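Local structure of PrimPol AEP domain (PP-N190) (Cyanophage S-2L, 6ZP9) at residues W99-W104 / I178-G183. The protein is the archaeo-eukaryotic primase (AEP) domain of a phage primase-polymerase, which probably synthesises DNA as the phage copies its 2-aminoadenine-containing genome. Residues are numbered along the deposited sequence; the frame is centred on the assembly and turned at random.
Sequences WQVGAW and IFNATG
With CG1 of Val101 anti to the backbone N (chi1 172°) and Phe179 CG tucked between the two backbone branches at CA (chi1 70°), a methyl group and a ring rim are brought together between helix 97-102 and the end of strand 177-179. This is a surface contact of the AEP domain, packing the helix against an outermost strand of a four-stranded antiparallel sheet. CG1 of Val101 lies in the plane of the Phe179 ring, at its edge, 3.9 Å from CE2. CG2 of Val101 is 4.1 Å from Phe179 CZ, so the two methyls lie alongside the CE2-CZ bond, CG2 displaced to one side of the ring plane. Valine suits the site because a short, branched residue can offer both methyls at once, while the phenylalanine ring reaches about half-way from the strand with an apolar rim. One residue on, Asn180 approaches Val101 at about a right angle, its ND2 3.9 Å from CG1; its backbone is in the left-handed region, which asparagine tolerates better than most residues. Arg117 forms a cation-pi contact with the Phe179 ring, and Ile123 touches both Val101 and Phe179. The direct contact is small, 86 Å² in all, and dispersive; direction is added by Gln115 on strand 114-117, whose side-chain amide hydrogen-bonds both Val101 O and ND2 of Asn180, just past the end of strand 177-179.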
ATOM      1  N   TRP A  99      17.519  -8.099   1.027  1.00 19.47           N
ATOM      2  CA  TRP A  99      16.931  -9.202   1.776  1.00 20.31           C
ATOM      3  C   TRP A  99      15.411  -9.069   1.825  1.00 21.90           C
ATOM      4  O   TRP A  99      14.687 -10.063   1.676  1.00 19.85           O
ATOM      5  CB  TRP A  99      17.522  -9.254   3.188  1.00 23.24           C
ATOM      6  CG  TRP A  99      16.755 -10.150   4.098  1.00 20.57           C
ATOM      7  CD1 TRP A  99      16.883 -11.504   4.217  1.00 25.16           C
ATOM      8  CD2 TRP A  99      15.725  -9.762   5.012  1.00 21.34           C
ATOM      9  NE1 TRP A  99      15.993 -11.983   5.149  1.00 23.65           N
ATOM     10  CE2 TRP A  99      15.271 -10.934   5.651  1.00 22.62           C
ATOM     11  CE3 TRP A  99      15.134  -8.538   5.344  1.00 20.38           C
ATOM     12  CZ2 TRP A  99      14.258 -10.917   6.604  1.00 20.91           C
ATOM     13  CZ3 TRP A  99      14.131  -8.525   6.289  1.00 22.11           C
ATOM     14  CH2 TRP A  99      13.701  -9.709   6.908  1.00 22.67           C
ATOM     15  N   GLN A 100      14.915  -7.837   1.998  1.00 18.39           N
ATOM     16  CA  GLN A 100      13.473  -7.614   2.121  1.00 19.04           C
ATOM     17  C   GLN A 100      12.721  -8.076   0.882  1.00 19.73           C
ATOM     18  O   GLN A 100      11.591  -8.570   0.982  1.00 19.86           O
ATOM     19  CB  GLN A 100      13.191  -6.139   2.367  1.00 19.44           C
ATOM     20  CG  GLN A 100      13.593  -5.649   3.739  1.00 18.42           C
ATOM     21  CD  GLN A 100      13.065  -4.271   4.009  1.00 17.84           C
ATOM     22  OE1 GLN A 100      11.915  -3.953   3.690  1.00 18.20           O
ATOM     23  NE2 GLN A 100      13.904  -3.427   4.584  1.00 19.71           N
ATOM     24  N   VAL A 101      13.333  -7.931  -0.297  1.00 15.24           N
ATOM     25  CA  VAL A 101      12.633  -8.248  -1.535  1.00 16.77           C
ATOM     26  C   VAL A 101      12.235  -9.716  -1.568  1.00 16.44           C
ATOM     27  O   VAL A 101      11.127 -10.062  -1.994  1.00 16.64           O
ATOM     28  CB  VAL A 101      13.497  -7.869  -2.748  1.00 18.82           C
ATOM     29  CG1 VAL A 101      12.859  -8.384  -4.026  1.00 16.31           C
ATOM     30  CG2 VAL A 101      13.691  -6.358  -2.801  1.00 16.72           C
ATOM     31  N   GLY A 102      13.116 -10.602  -1.108  1.00 16.50           N
ATOM     32  CA  GLY A 102      12.839 -12.019  -1.224  1.00 18.72           C
ATOM     33  C   GLY A 102      12.437 -12.734   0.055  1.00 20.43           C
ATOM     34  O   GLY A 102      12.109 -13.926   0.014  1.00 21.45           O
ATOM     35  N   ALA A 103      12.433 -12.030   1.190  1.00 17.01           N
ATOM     36  CA  ALA A 103      12.279 -12.693   2.486  1.00 20.18           C
ATOM     37  C   ALA A 103      10.902 -13.318   2.708  1.00 21.89           C
ATOM     38  O   ALA A 103      10.744 -14.092   3.665  1.00 22.60           O
ATOM     39  CB  ALA A 103      12.578 -11.708   3.621  1.00 21.44           C
ATOM     40  N   TRP A 104       9.902 -12.992   1.882  1.00 17.70           N
ATOM     41  CA  TRP A 104       8.595 -13.635   2.024  1.00 19.61           C
ATOM     42  C   TRP A 104       8.703 -15.142   1.816  1.00 21.37           C
ATOM     43  O   TRP A 104       7.916 -15.908   2.383  1.00 22.00           O
ATOM     44  CB  TRP A 104       7.596 -13.035   1.025  1.00 19.88           C
ATOM     45  CG  TRP A 104       8.144 -13.061  -0.369  1.00 18.85           C
ATOM     46  CD1 TRP A 104       8.855 -12.064  -1.001  1.00 18.62           C
ATOM     47  CD2 TRP A 104       8.084 -14.153  -1.289  1.00 18.95           C
ATOM     48  NE1 TRP A 104       9.224 -12.473  -2.260  1.00 17.73           N
ATOM     49  CE2 TRP A 104       8.770 -13.752  -2.462  1.00 18.98           C
ATOM     50  CE3 TRP A 104       7.506 -15.427  -1.244  1.00 20.47           C
ATOM     51  CZ2 TRP A 104       8.899 -14.589  -3.577  1.00 20.69           C
ATOM     52  CZ3 TRP A 104       7.643 -16.255  -2.343  1.00 22.38           C
ATOM     53  CH2 TRP A 104       8.331 -15.831  -3.501  1.00 18.76           C
ATOM     54  N   ILE A 178       6.677   0.409  -8.736  1.00 13.39           N
ATOM     55  CA  ILE A 178       6.164  -0.955  -8.670  1.00 14.04           C
ATOM     56  C   ILE A 178       7.135  -1.886  -9.385  1.00 12.64           C
ATOM     57  O   ILE A 178       7.698  -1.534 -10.428  1.00 13.28           O
ATOM     58  CB  ILE A 178       4.754  -1.024  -9.273  1.00 11.90           C
ATOM     59  CG1 ILE A 178       3.782  -0.398  -8.279  1.00 18.09           C
ATOM     60  CG2 ILE A 178       4.351  -2.473  -9.595  1.00 15.32           C
ATOM     61  CD1 ILE A 178       2.426  -0.224  -8.809  1.00 20.36           C
ATOM     62  N   PHE A 179       7.359  -3.070  -8.813  1.00 12.60           N
ATOM     63  CA  PHE A 179       8.228  -4.043  -9.453  1.00 13.15           C
ATOM     64  C   PHE A 179       7.780  -5.452  -9.074  1.00 14.15           C
ATOM     65  O   PHE A 179       6.990  -5.650  -8.151  1.00 13.50           O
ATOM     66  CB  PHE A 179       9.701  -3.785  -9.097  1.00 13.81           C
ATOM     67  CG  PHE A 179      10.052  -4.100  -7.664  1.00 15.34           C
ATOM     68  CD1 PHE A 179       9.703  -3.230  -6.636  1.00 14.78           C
ATOM     69  CD2 PHE A 179      10.747  -5.269  -7.348  1.00 16.65           C
ATOM     70  CE1 PHE A 179      10.031  -3.518  -5.311  1.00 16.29           C
ATOM     71  CE2 PHE A 179      11.087  -5.568  -6.027  1.00 16.62           C
ATOM     72  CZ  PHE A 179      10.729  -4.690  -5.004  1.00 17.68           C
ATOM     73  N   ASN A 180       8.269  -6.435  -9.834  1.00 13.93           N
ATOM     74  CA  ASN A 180       7.950  -7.851  -9.625  1.00 13.94           C
ATOM     75  C   ASN A 180       6.445  -8.130  -9.671  1.00 13.74           C
ATOM     76  O   ASN A 180       5.937  -8.996  -8.951  1.00 15.90           O
ATOM     77  CB  ASN A 180       8.558  -8.366  -8.315  1.00 15.82           C
ATOM     78  CG  ASN A 180      10.051  -8.604  -8.420  1.00 18.87           C
ATOM     79  OD1 ASN A 180      10.603  -8.706  -9.525  1.00 18.74           O
ATOM     80  ND2 ASN A 180      10.712  -8.723  -7.276  1.00 16.03           N
ATOM     81  N   ALA A 181       5.724  -7.410 -10.529  1.00 13.66           N
ATOM     82  CA  ALA A 181       4.321  -7.738 -10.749  1.00 13.25           C
ATOM     83  C   ALA A 181       4.205  -9.068 -11.490  1.00 14.83           C
ATOM     84  O   ALA A 181       4.954  -9.348 -12.426  1.00 17.23           O
ATOM     85  CB  ALA A 181       3.616  -6.631 -11.531  1.00 15.11           C
ATOM     86  N   THR A 182       3.283  -9.911 -11.037  1.00 16.33           N
ATOM     87  CA  THR A 182       3.106 -11.229 -11.627  1.00 16.74           C
ATOM     88  C   THR A 182       1.757 -11.401 -12.292  1.00 18.53           C
ATOM     89  O   THR A 182       1.594 -12.332 -13.082  1.00 19.48           O
ATOM     90  CB  THR A 182       3.251 -12.327 -10.561  1.00 17.43           C
ATOM     91  OG1 THR A 182       2.148 -12.239  -9.657  1.00 19.74           O
ATOM     92  CG2 THR A 182       4.531 -12.157  -9.772  1.00 16.65           C
ATOM     93  N   GLY A 183       0.794 -10.539 -11.988  1.00 15.36           N
ATOM     94  CA  GLY A 183      -0.545 -10.708 -12.484  1.00 15.91           C
ATOM     95  C   GLY A 183      -1.387 -11.702 -11.716  1.00 19.07           C
ATOM     96  O   GLY A 183      -2.581 -11.837 -12.024  1.00 21.74           O
TER